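PDB 5WHG: protein VMS1 from Saccharomyces cerevisiae, which cleaves polypeptidyl-tRNAs downstream of ribosome-associated quality control, releasing incompletely synthesized polypeptides for degradation. Local coordinates for residues D311-R316 and D336-S341; Y162-S167 and V175-K180; F25-Q30 and F197-E202. All coordinates share one frame; numbering follows the deposited sequence.

Interaction 1 of 3, residues D311-R316 and D336-S341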
loop_
_atom_site.group_PDB
_atom_site.type_symbol
_atom_site.label_atom_id
_atom_site.label_comp_id
_atom_site.label_asym_id
_atom_site.label_seq_id
_atom_site.Cartn_x
_atom_site.Cartn_y
_atom_site.Cartn_z
ATOM N N ASP A 311 -0.735 -2.506 -7.113
ATOM C CA ASP A 311 -0.379 -1.160 -7.558
ATOM C C ASP A 311 1.097 -0.882 -7.293
ATOM O O ASP A 311 1.875 -0.625 -8.214
ATOM C CB ASP A 311 -1.240 -0.117 -6.829
ATOM C CG ASP A 311 -2.606 0.105 -7.479
ATOM O OD1 ASP A 311 -3.232 -0.878 -7.949
ATOM O OD2 ASP A 311 -3.064 1.279 -7.484
ATOM N N ASN A 312 1.487 -0.917 -6.019
ATOM C CA ASN A 312 2.848 -0.664 -5.588
ATOM C C ASN A 312 3.335 -1.812 -4.721
ATOM O O ASN A 312 2.551 -2.474 -4.031
ATOM C CB ASN A 312 2.954 0.646 -4.801
ATOM C CG ASN A 312 2.546 1.855 -5.629
ATOM O OD1 ASN A 312 3.194 2.208 -6.618
ATOM N ND2 ASN A 312 1.484 2.503 -5.214
ATOM N N ILE A 313 4.645 -2.029 -4.763
ATOM C CA ILE A 313 5.323 -2.956 -3.869
ATOM C C ILE A 313 6.397 -2.162 -3.113
ATOM O O ILE A 313 7.473 -1.880 -3.656
ATOM C CB ILE A 313 5.909 -4.149 -4.634
ATOM C CG1 ILE A 313 4.773 -4.904 -5.341
ATOM C CG2 ILE A 313 6.649 -5.062 -3.689
ATOM C CD1 ILE A 313 5.202 -5.796 -6.532
ATOM N N PHE A 314 6.107 -1.792 -1.857
ATOM C CA PHE A 314 7.023 -1.023 -1.005
ATOM C C PHE A 314 7.941 -1.958 -0.220
ATOM O O PHE A 314 7.464 -2.827 0.515
ATOM C CB PHE A 314 6.250 -0.126 -0.036
ATOM C CG PHE A 314 5.570 1.040 -0.704
ATOM C CD1 PHE A 314 6.318 2.090 -1.233
ATOM C CD2 PHE A 314 4.183 1.080 -0.824
ATOM C CE1 PHE A 314 5.691 3.156 -1.873
ATOM C CE2 PHE A 314 3.554 2.148 -1.458
ATOM C CZ PHE A 314 4.305 3.181 -1.987
ATOM N N ILE A 315 9.251 -1.763 -0.357
ATOM C CA ILE A 315 10.257 -2.623 0.264
ATOM C C ILE A 315 11.262 -1.759 1.006
ATOM O O ILE A 315 11.811 -0.812 0.433
ATOM C CB ILE A 315 11.000 -3.483 -0.775
ATOM C CG1 ILE A 315 10.021 -4.186 -1.694
ATOM C CG2 ILE A 315 11.866 -4.540 -0.083
ATOM C CD1 ILE A 315 10.690 -5.285 -2.520
ATOM N N ARG A 316 11.533 -2.096 2.259
ATOM C CA ARG A 316 12.690 -1.549 2.962
ATOM C C ARG A 316 13.699 -2.658 3.218
ATOM O O ARG A 316 13.403 -3.627 3.934
ATOM C CB ARG A 316 12.346 -0.876 4.294
ATOM C CG ARG A 316 13.682 -0.571 5.011
ATOM C CD ARG A 316 13.640 0.450 6.115
ATOM N NE ARG A 316 12.926 0.008 7.320
ATOM C CZ ARG A 316 13.208 -1.073 8.052
ATOM N NH1 ARG A 316 14.194 -1.908 7.730
ATOM N NH2 ARG A 316 12.471 -1.334 9.118
ATOM N N ASP A 336 11.319 -3.425 -11.705
ATOM C CA ASP A 336 9.864 -3.390 -11.772
ATOM C C ASP A 336 9.451 -2.067 -11.136
ATOM O O ASP A 336 9.576 -1.892 -9.916
ATOM C CB ASP A 336 9.270 -4.611 -11.062
ATOM C CG ASP A 336 7.725 -4.598 -10.976
ATOM O OD1 ASP A 336 7.093 -3.534 -10.772
ATOM O OD2 ASP A 336 7.135 -5.693 -11.062
ATOM N N GLU A 337 9.000 -1.127 -11.977
ATOM C CA GLU A 337 8.576 0.214 -11.574
ATOM C C GLU A 337 7.771 0.240 -10.278
ATOM O O GLU A 337 7.938 1.156 -9.466
ATOM C CB GLU A 337 7.757 0.849 -12.694
ATOM C CG GLU A 337 7.088 2.180 -12.326
ATOM C CD GLU A 337 6.641 2.980 -13.552
ATOM O OE1 GLU A 337 5.920 2.417 -14.413
ATOM O OE2 GLU A 337 7.031 4.168 -13.660
ATOM N N ARG A 338 6.902 -0.758 -10.070
ATOM C CA ARG A 338 6.083 -0.814 -8.860
ATOM C C ARG A 338 6.915 -0.929 -7.586
ATOM O O ARG A 338 6.423 -0.588 -6.501
ATOM C CB ARG A 338 5.124 -1.996 -8.935
ATOM C CG ARG A 338 4.149 -1.910 -10.069
ATOM C CD ARG A 338 3.359 -3.195 -10.174
ATOM N NE ARG A 338 4.271 -4.313 -10.327
ATOM C CZ ARG A 338 3.951 -5.562 -10.034
ATOM N NH1 ARG A 338 2.737 -5.821 -9.561
ATOM N NH2 ARG A 338 4.842 -6.535 -10.186
ATOM N N ILE A 339 8.148 -1.411 -7.687
ATOM C CA ILE A 339 8.972 -1.647 -6.510
ATOM C C ILE A 339 9.597 -0.330 -6.072
ATOM O O ILE A 339 10.313 0.317 -6.837
ATOM C CB ILE A 339 10.039 -2.711 -6.795
ATOM C CG1 ILE A 339 9.357 -4.044 -7.097
ATOM C CG2 ILE A 339 10.963 -2.829 -5.630
ATOM C CD1 ILE A 339 10.281 -5.185 -7.308
ATOM N N LYS A 340 9.321 0.076 -4.834
ATOM C CA LYS A 340 9.670 1.411 -4.376
ATOM C C LYS A 340 10.092 1.382 -2.917
ATOM O O LYS A 340 9.563 0.613 -2.110
ATOM C CB LYS A 340 8.491 2.370 -4.535
ATOM C CG LYS A 340 7.945 2.450 -5.943
ATOM C CD LYS A 340 6.660 3.228 -5.925
ATOM C CE LYS A 340 6.026 3.248 -7.283
ATOM N NZ LYS A 340 4.893 4.197 -7.275
ATOM N N SER A 341 11.035 2.257 -2.581
ATOM C CA SER A 341 11.333 2.515 -1.183
ATOM C C SER A 341 10.132 3.115 -0.461
ATOM O O SER A 341 9.226 3.696 -1.066
ATOM C CB SER A 341 12.508 3.473 -1.058
ATOM O OG SER A 341 13.698 2.798 -1.372
#

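Interaction 2 of 3, residues Y162-S167 and V175-K180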
loop_
_atom_site.group_PDB
_atom_site.type_symbol
_atom_site.label_atom_id
_atom_site.label_comp_id
_atom_site.label_asym_id
_atom_site.label_seq_id
_atom_site.Cartn_x
_atom_site.Cartn_y
_atom_site.Cartn_z
ATOM N N TYR A 162 6.723 15.081 -1.641
ATOM C CA TYR A 162 5.275 15.245 -1.649
ATOM C C TYR A 162 4.775 15.933 -2.910
ATOM O O TYR A 162 5.516 16.564 -3.666
ATOM C CB TYR A 162 4.791 16.075 -0.463
ATOM C CG TYR A 162 5.073 15.546 0.908
ATOM C CD1 TYR A 162 4.586 14.309 1.313
ATOM C CD2 TYR A 162 5.768 16.327 1.834
ATOM C CE1 TYR A 162 4.822 13.843 2.586
ATOM C CE2 TYR A 162 6.003 15.875 3.103
ATOM C CZ TYR A 162 5.534 14.633 3.477
ATOM O OH TYR A 162 5.787 14.180 4.748
ATOM N N ILE A 163 3.463 15.826 -3.077
ATOM C CA ILE A 163 2.675 16.599 -4.023
ATOM C C ILE A 163 1.600 17.304 -3.207
ATOM O O ILE A 163 1.108 16.742 -2.219
ATOM C CB ILE A 163 2.087 15.678 -5.116
ATOM C CG1 ILE A 163 3.165 15.339 -6.145
ATOM C CG2 ILE A 163 0.860 16.272 -5.773
ATOM C CD1 ILE A 163 2.665 14.531 -7.306
ATOM N N TYR A 164 1.278 18.552 -3.579
ATOM C CA TYR A 164 0.447 19.433 -2.758
ATOM C C TYR A 164 -0.836 19.830 -3.473
ATOM O O TYR A 164 -0.846 20.027 -4.695
ATOM C CB TYR A 164 1.198 20.703 -2.368
ATOM C CG TYR A 164 2.536 20.447 -1.729
ATOM C CD1 TYR A 164 2.632 20.154 -0.381
ATOM C CD2 TYR A 164 3.707 20.505 -2.473
ATOM C CE1 TYR A 164 3.855 19.915 0.216
ATOM C CE2 TYR A 164 4.935 20.274 -1.885
ATOM C CZ TYR A 164 5.003 19.973 -0.534
ATOM O OH TYR A 164 6.218 19.735 0.069
ATOM N N PHE A 165 -1.909 19.960 -2.693
ATOM C CA PHE A 165 -3.171 20.518 -3.159
ATOM C C PHE A 165 -3.623 21.642 -2.223
ATOM O O PHE A 165 -3.191 21.734 -1.067
ATOM C CB PHE A 165 -4.267 19.442 -3.256
ATOM C CG PHE A 165 -3.912 18.300 -4.154
ATOM C CD1 PHE A 165 -3.239 17.188 -3.654
ATOM C CD2 PHE A 165 -4.236 18.334 -5.503
ATOM C CE1 PHE A 165 -2.898 16.126 -4.484
ATOM C CE2 PHE A 165 -3.892 17.273 -6.344
ATOM C CZ PHE A 165 -3.225 16.165 -5.827
ATOM N N LYS A 166 -4.511 22.501 -2.731
ATOM C CA LYS A 166 -5.075 23.592 -1.944
ATOM C C LYS A 166 -6.589 23.432 -1.817
ATOM O O LYS A 166 -7.234 22.856 -2.704
ATOM C CB LYS A 166 -4.745 24.956 -2.570
ATOM C CG LYS A 166 -3.299 25.112 -3.039
ATOM C CD LYS A 166 -2.994 26.565 -3.339
ATOM C CE LYS A 166 -2.404 26.777 -4.731
ATOM N NZ LYS A 166 -2.593 28.215 -5.200
ATOM N N SER A 167 -7.153 23.962 -0.710
ATOM C CA SER A 167 -8.586 23.838 -0.413
ATOM C C SER A 167 -9.069 24.612 0.819
ATOM O O SER A 167 -9.571 25.736 0.679
ATOM C CB SER A 167 -8.958 22.362 -0.253
ATOM O OG SER A 167 -7.998 21.723 0.552
ATOM N N VAL A 175 -3.156 23.332 3.013
ATOM C CA VAL A 175 -2.308 22.635 2.044
ATOM C C VAL A 175 -2.214 21.149 2.341
ATOM O O VAL A 175 -1.577 20.751 3.313
ATOM C CB VAL A 175 -0.901 23.235 2.008
ATOM C CG1 VAL A 175 -0.064 22.566 0.903
ATOM C CG2 VAL A 175 -0.977 24.763 1.857
ATOM N N LEU A 176 -2.837 20.328 1.503
ATOM C CA LEU A 176 -2.855 18.886 1.696
ATOM C C LEU A 176 -1.740 18.245 0.881
ATOM O O LEU A 176 -1.580 18.542 -0.308
ATOM C CB LEU A 176 -4.217 18.303 1.317
ATOM C CG LEU A 176 -5.328 18.637 2.322
ATOM C CD1 LEU A 176 -6.701 18.557 1.687
ATOM C CD2 LEU A 176 -5.269 17.710 3.527
ATOM N N ALA A 177 -0.966 17.380 1.533
ATOM C CA ALA A 177 0.207 16.756 0.939
ATOM C C ALA A 177 -0.013 15.255 0.811
ATOM O O ALA A 177 -0.628 14.638 1.690
ATOM C CB ALA A 177 1.457 17.030 1.781
ATOM N N ILE A 178 0.485 14.682 -0.290
ATOM C CA ILE A 178 0.416 13.247 -0.560
ATOM C C ILE A 178 1.772 12.788 -1.102
ATOM O O ILE A 178 2.434 13.525 -1.842
ATOM C CB ILE A 178 -0.724 12.924 -1.551
ATOM C CG1 ILE A 178 -0.845 11.419 -1.788
ATOM C CG2 ILE A 178 -0.488 13.606 -2.888
ATOM C CD1 ILE A 178 -2.063 11.044 -2.615
ATOM N N TYR A 179 2.193 11.575 -0.729
ATOM C CA TYR A 179 3.523 11.085 -1.105
ATOM C C TYR A 179 3.616 10.785 -2.600
ATOM O O TYR A 179 2.771 10.071 -3.155
ATOM C CB TYR A 179 3.881 9.822 -0.323
ATOM C CG TYR A 179 4.443 10.055 1.048
ATOM C CD1 TYR A 179 5.724 10.540 1.214
ATOM C CD2 TYR A 179 3.701 9.771 2.182
ATOM C CE1 TYR A 179 6.258 10.756 2.476
ATOM C CE2 TYR A 179 4.222 9.988 3.459
ATOM C CZ TYR A 179 5.504 10.482 3.599
ATOM O OH TYR A 179 6.039 10.700 4.860
ATOM N N LYS A 180 4.675 11.301 -3.242
ATOM C CA LYS A 180 4.881 11.063 -4.672
ATOM C C LYS A 180 5.013 9.578 -4.986
ATOM O O LYS A 180 4.592 9.129 -6.061
ATOM C CB LYS A 180 6.126 11.806 -5.159
ATOM C CG LYS A 180 5.944 13.296 -5.335
ATOM C CD LYS A 180 7.256 14.061 -5.192
ATOM C CE LYS A 180 8.186 13.846 -6.371
ATOM N NZ LYS A 180 9.319 14.820 -6.336
#

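Interaction 3 of 3, residues F25-Q30 and F197-E202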
loop_
_atom_site.group_PDB
_atom_site.type_symbol
_atom_site.label_atom_id
_atom_site.label_comp_id
_atom_site.label_asym_id
_atom_site.label_seq_id
_atom_site.Cartn_x
_atom_site.Cartn_y
_atom_site.Cartn_z
ATOM N N PHE A 25 -7.956 6.720 -0.393
ATOM C CA PHE A 25 -8.771 5.813 -1.194
ATOM C C PHE A 25 -10.256 5.856 -0.836
ATOM O O PHE A 25 -11.011 4.965 -1.243
ATOM C CB PHE A 25 -8.233 4.389 -1.072
ATOM C CG PHE A 25 -6.799 4.255 -1.501
ATOM C CD1 PHE A 25 -6.429 4.534 -2.813
ATOM C CD2 PHE A 25 -5.821 3.872 -0.597
ATOM C CE1 PHE A 25 -5.115 4.420 -3.222
ATOM C CE2 PHE A 25 -4.502 3.755 -1.000
ATOM C CZ PHE A 25 -4.150 4.023 -2.316
ATOM N N ASP A 26 -10.689 6.883 -0.107
ATOM C CA ASP A 26 -12.058 6.971 0.379
ATOM C C ASP A 26 -12.419 8.425 0.683
ATOM O O ASP A 26 -13.086 8.713 1.678
ATOM C CB ASP A 26 -12.221 6.087 1.619
ATOM C CG ASP A 26 -13.675 5.849 1.997
ATOM O OD1 ASP A 26 -14.577 6.309 1.256
ATOM O OD2 ASP A 26 -13.903 5.196 3.045
ATOM N N LEU A 27 -11.974 9.348 -0.169
ATOM C CA LEU A 27 -12.280 10.759 0.011
ATOM C C LEU A 27 -13.668 11.094 -0.529
ATOM O O LEU A 27 -14.055 10.652 -1.619
ATOM C CB LEU A 27 -11.240 11.622 -0.699
ATOM C CG LEU A 27 -9.758 11.437 -0.407
ATOM C CD1 LEU A 27 -8.957 12.090 -1.529
ATOM C CD2 LEU A 27 -9.389 12.046 0.942
ATOM N N SER A 28 -14.404 11.896 0.236
ATOM C CA SER A 28 -15.712 12.386 -0.177
ATOM C C SER A 28 -15.607 13.229 -1.443
ATOM O O SER A 28 -14.567 13.825 -1.744
ATOM C CB SER A 28 -16.312 13.242 0.918
ATOM O OG SER A 28 -15.495 14.389 1.075
ATOM N N GLU A 29 -16.723 13.303 -2.177
ATOM C CA GLU A 29 -16.715 14.033 -3.441
ATOM C C GLU A 29 -16.493 15.525 -3.221
ATOM O O GLU A 29 -15.862 16.182 -4.059
ATOM C CB GLU A 29 -18.020 13.788 -4.206
ATOM C CG GLU A 29 -17.921 14.010 -5.721
ATOM C CD GLU A 29 -19.284 14.037 -6.413
ATOM O OE1 GLU A 29 -20.302 14.240 -5.717
ATOM O OE2 GLU A 29 -19.339 13.858 -7.653
ATOM N N GLN A 30 -16.989 16.073 -2.104
ATOM C CA GLN A 30 -16.776 17.487 -1.804
ATOM C C GLN A 30 -15.292 17.795 -1.678
ATOM O O GLN A 30 -14.776 18.717 -2.313
ATOM C CB GLN A 30 -17.509 17.879 -0.516
ATOM C CG GLN A 30 -17.632 19.400 -0.315
ATOM C CD GLN A 30 -17.798 19.814 1.146
ATOM O OE1 GLN A 30 -17.089 19.324 2.026
ATOM N NE2 GLN A 30 -18.734 20.726 1.405
ATOM N N PHE A 197 -9.796 8.407 -9.700
ATOM C CA PHE A 197 -9.879 6.986 -10.029
ATOM C C PHE A 197 -9.741 6.109 -8.784
ATOM O O PHE A 197 -10.378 5.053 -8.687
ATOM C CB PHE A 197 -8.805 6.625 -11.054
ATOM C CG PHE A 197 -8.673 5.147 -11.290
ATOM C CD1 PHE A 197 -9.560 4.483 -12.130
ATOM C CD2 PHE A 197 -7.677 4.416 -10.656
ATOM C CE1 PHE A 197 -9.449 3.125 -12.336
ATOM C CE2 PHE A 197 -7.554 3.058 -10.859
ATOM C CZ PHE A 197 -8.443 2.410 -11.693
ATOM N N TRP A 198 -8.883 6.515 -7.842
ATOM C CA TRP A 198 -8.776 5.816 -6.567
ATOM C C TRP A 198 -10.094 5.839 -5.804
ATOM O O TRP A 198 -10.458 4.856 -5.147
ATOM C CB TRP A 198 -7.660 6.442 -5.727
ATOM C CG TRP A 198 -6.345 6.145 -6.310
ATOM C CD1 TRP A 198 -6.083 5.189 -7.240
ATOM C CD2 TRP A 198 -5.098 6.791 -6.032
ATOM N NE1 TRP A 198 -4.749 5.191 -7.559
ATOM C CE2 TRP A 198 -4.119 6.167 -6.837
ATOM C CE3 TRP A 198 -4.710 7.833 -5.192
ATOM C CZ2 TRP A 198 -2.779 6.554 -6.826
ATOM C CZ3 TRP A 198 -3.375 8.214 -5.176
ATOM C CH2 TRP A 198 -2.429 7.581 -5.993
ATOM N N ASN A 199 -10.816 6.956 -5.869
ATOM C CA ASN A 199 -12.067 7.103 -5.131
ATOM C C ASN A 199 -13.250 6.819 -6.056
ATOM O O ASN A 199 -14.011 7.704 -6.450
ATOM C CB ASN A 199 -12.161 8.495 -4.518
ATOM C CG ASN A 199 -11.058 8.773 -3.528
ATOM O OD1 ASN A 199 -11.174 8.451 -2.350
ATOM N ND2 ASN A 199 -9.985 9.394 -3.997
ATOM N N SER A 200 -13.387 5.542 -6.400
ATOM C CA SER A 200 -14.517 5.078 -7.190
ATOM C C SER A 200 -14.666 3.587 -6.956
ATOM O O SER A 200 -13.676 2.853 -6.960
ATOM C CB SER A 200 -14.324 5.369 -8.681
ATOM O OG SER A 200 -13.109 4.806 -9.135
ATOM N N GLN A 201 -15.907 3.143 -6.756
ATOM C CA GLN A 201 -16.154 1.739 -6.451
ATOM C C GLN A 201 -15.605 0.801 -7.517
ATOM O O GLN A 201 -15.497 -0.402 -7.258
ATOM C CB GLN A 201 -17.656 1.497 -6.270
ATOM C CG GLN A 201 -18.314 2.372 -5.209
ATOM C CD GLN A 201 -19.810 2.137 -5.111
ATOM O OE1 GLN A 201 -20.266 0.994 -5.048
ATOM N NE2 GLN A 201 -20.583 3.219 -5.109
ATOM N N GLU A 202 -15.241 1.321 -8.696
ATOM C CA GLU A 202 -14.731 0.522 -9.807
ATOM C C GLU A 202 -13.326 -0.019 -9.562
ATOM O O GLU A 202 -12.736 -0.623 -10.477
ATOM C CB GLU A 202 -14.753 1.341 -11.101
ATOM C CG GLU A 202 -13.570 2.293 -11.283
ATOM C CD GLU A 202 -13.483 2.861 -12.696
ATOM O OE1 GLU A 202 -14.537 2.972 -13.362
ATOM O OE2 GLU A 202 -12.362 3.189 -13.144
#

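Interaction 1 of 3, residues D311-R316 and D336-S341
Ile313 and Lys340 belong to neighbouring parallel strands, 313-316 and 339-340, which, with helix 320-323 in the connection between them, form a beta-alpha-beta unit within the VLRF1 domain. Ile313 uses both of its backbone polar atoms here: its N donates to Arg338 O at 2.9 Å, and its O accepts from Lys340 N at 2.9 Å. Lys340 O then receives Ile315 N at 3.0 Å, completing the ladder. The backbone of Phe314, between these residues, bonds to Ala209 and Phe211 of strand 207-214, so strand 313-316 is held along both edges. On the face with Phe314, the extended Lys340 chain carries NZ to Asn312 OD1, 2.7 Å away and above the plane of the amide carbonyl. Ser181 O and Phe183 O also accept from this ammonium, while Asn312 ND2 makes a weak bond to Leu182 O.

On the other face, Ile313 CD1 sits over the centre of the Arg338 guanidinium, 3.7 Å from CZ. A bend at chi3 (-57°) turns this group back onto the Asp336 carboxylate, which it grips side-on. Its NH2 reaches Asp336 OD2 at 2.6 Å, and NH1 donates to Leu307 O and Cys310 O. Asp336 OD1 has two donors: Arg338 NE at 3.0 Å and, closing an Asx turn, Arg338 N at 2.9 Å.

Interaction 2 of 3, residues Y162-S167 and V175-K180
Ile178 CG2 lies at the apolar centre, meeting the ring edge of Phe165 with CE1 3.8 Å away and approaching Ile163 CB at 4.0 Å. Chi1 of Ile178 (-177°) sets this methyl between backbone N and carbonyl carbon, from where it reaches both neighbours of the facing strand. Leu195 of helix 191-198 packs on Phe165 and Ile178, and Leu31 of helix 29-34 on Leu176, so this face of the antiparallel hairpin is its helix-covered side. On the reverse face, Ala177 CB touches Tyr164 CD1 and also lies over one face of the Tyr162 ring.

Between the faces, Ile163 and Ile178 form one hydrogen-bonded pair, with Ile163 N to Ile178 O at 2.8 Å. Phe165 and Leu176 form the next, with Phe165 N to Leu176 O also at 2.8 Å.

Farther out, the side chains of Tyr162 and Tyr179 run side by side, their rings oblique at 46°, with Tyr162 CE1 over the Tyr179 face. Their hydroxyls end at different partners: Lys365 NZ for Tyr162 and Glu360 OE1 for Tyr179. Backbone bonds and apolar contacts thus join the hairpin strands, while the tyrosine hydroxyls add side-chain bonds to a C-terminal part that already pairs with strand 176-179 through its backbone.

Interaction 3 of 3, residues F25-Q30 and F197-E202
Asn199 and Trp198 make the whole contact from one side, meeting Phe25, Asp26 and Leu27 with an amide and an indole. The amide oxygen of Asn199 accepts from the backbone of the facing loop: Leu27 N donates to OD1, although their modelled separation of 2.5 Å is doubtfully short at this resolution. Asp26 N is also close to OD1, but its N-H is poorly aimed and makes no bond. Beside this polar junction, the Leu27 side chain crosses the amide at a slant, with CD1 3.8 Å from Asn199 ND2.

The second half of the contact is aromatic. Phe25 directs its edge at the indole of Trp198, placing CE1 over one face, 3.7 Å from CD2. The Phe25 ring and the five-membered ring of Trp198 have planes at 65° and centroids 5.2 Å apart, an edge-to-face (T-shaped) pair. Chi1 of Phe25 (-58°) swings the ring back to the indole although its CB points away.

In the next shell, Asn199 ND2 donates to Leu195 O, one turn back in helix 191-198, and weakly to Ile24 O. The nitrogen thus links the helix to the residue before Phe25, while the oxygen faces the backbone of Asp26 and Leu27. His225 stacks on Phe25, the Phe183 ring meets Trp198, and Asp26 OD2 forms a salt bridge with Arg227. Beyond Leu27, Ser28 occupies the N-cap position of helix 29-34, its OG making a weak bond to Leu31 N. Across the contact, Ser200 OG bonds to Phe197 O, tying the chain leaving the helix to its last turn. The arrangement is a junction between a helix C-terminus, where Asn199 is the first residue to leave helical geometry, and the loop leading into a serine-capped helix.

Interaction 1 lies nearest the chain centre, within the mixed sheet of the VLRF1 domain, and combines a parallel backbone ladder with buried and charged polar groups. Interaction 2 belongs to a separate antiparallel sheet, where the bonds are backbone-to-backbone and the side chains mostly apolar. Interaction 3 is a surface contact without strand pairing, resting on one asparagine amide and an aromatic pair. Helix 191-198 connects the last two: it follows strand 176-179 in the chain, and Ile178 packs against Trp198, with CD1 4.0 Å from CZ3. Trp198 also packs loosely near Asp311 of interaction 1, whereas interactions 1 and 2 do not touch, their centres about 21 Å apart.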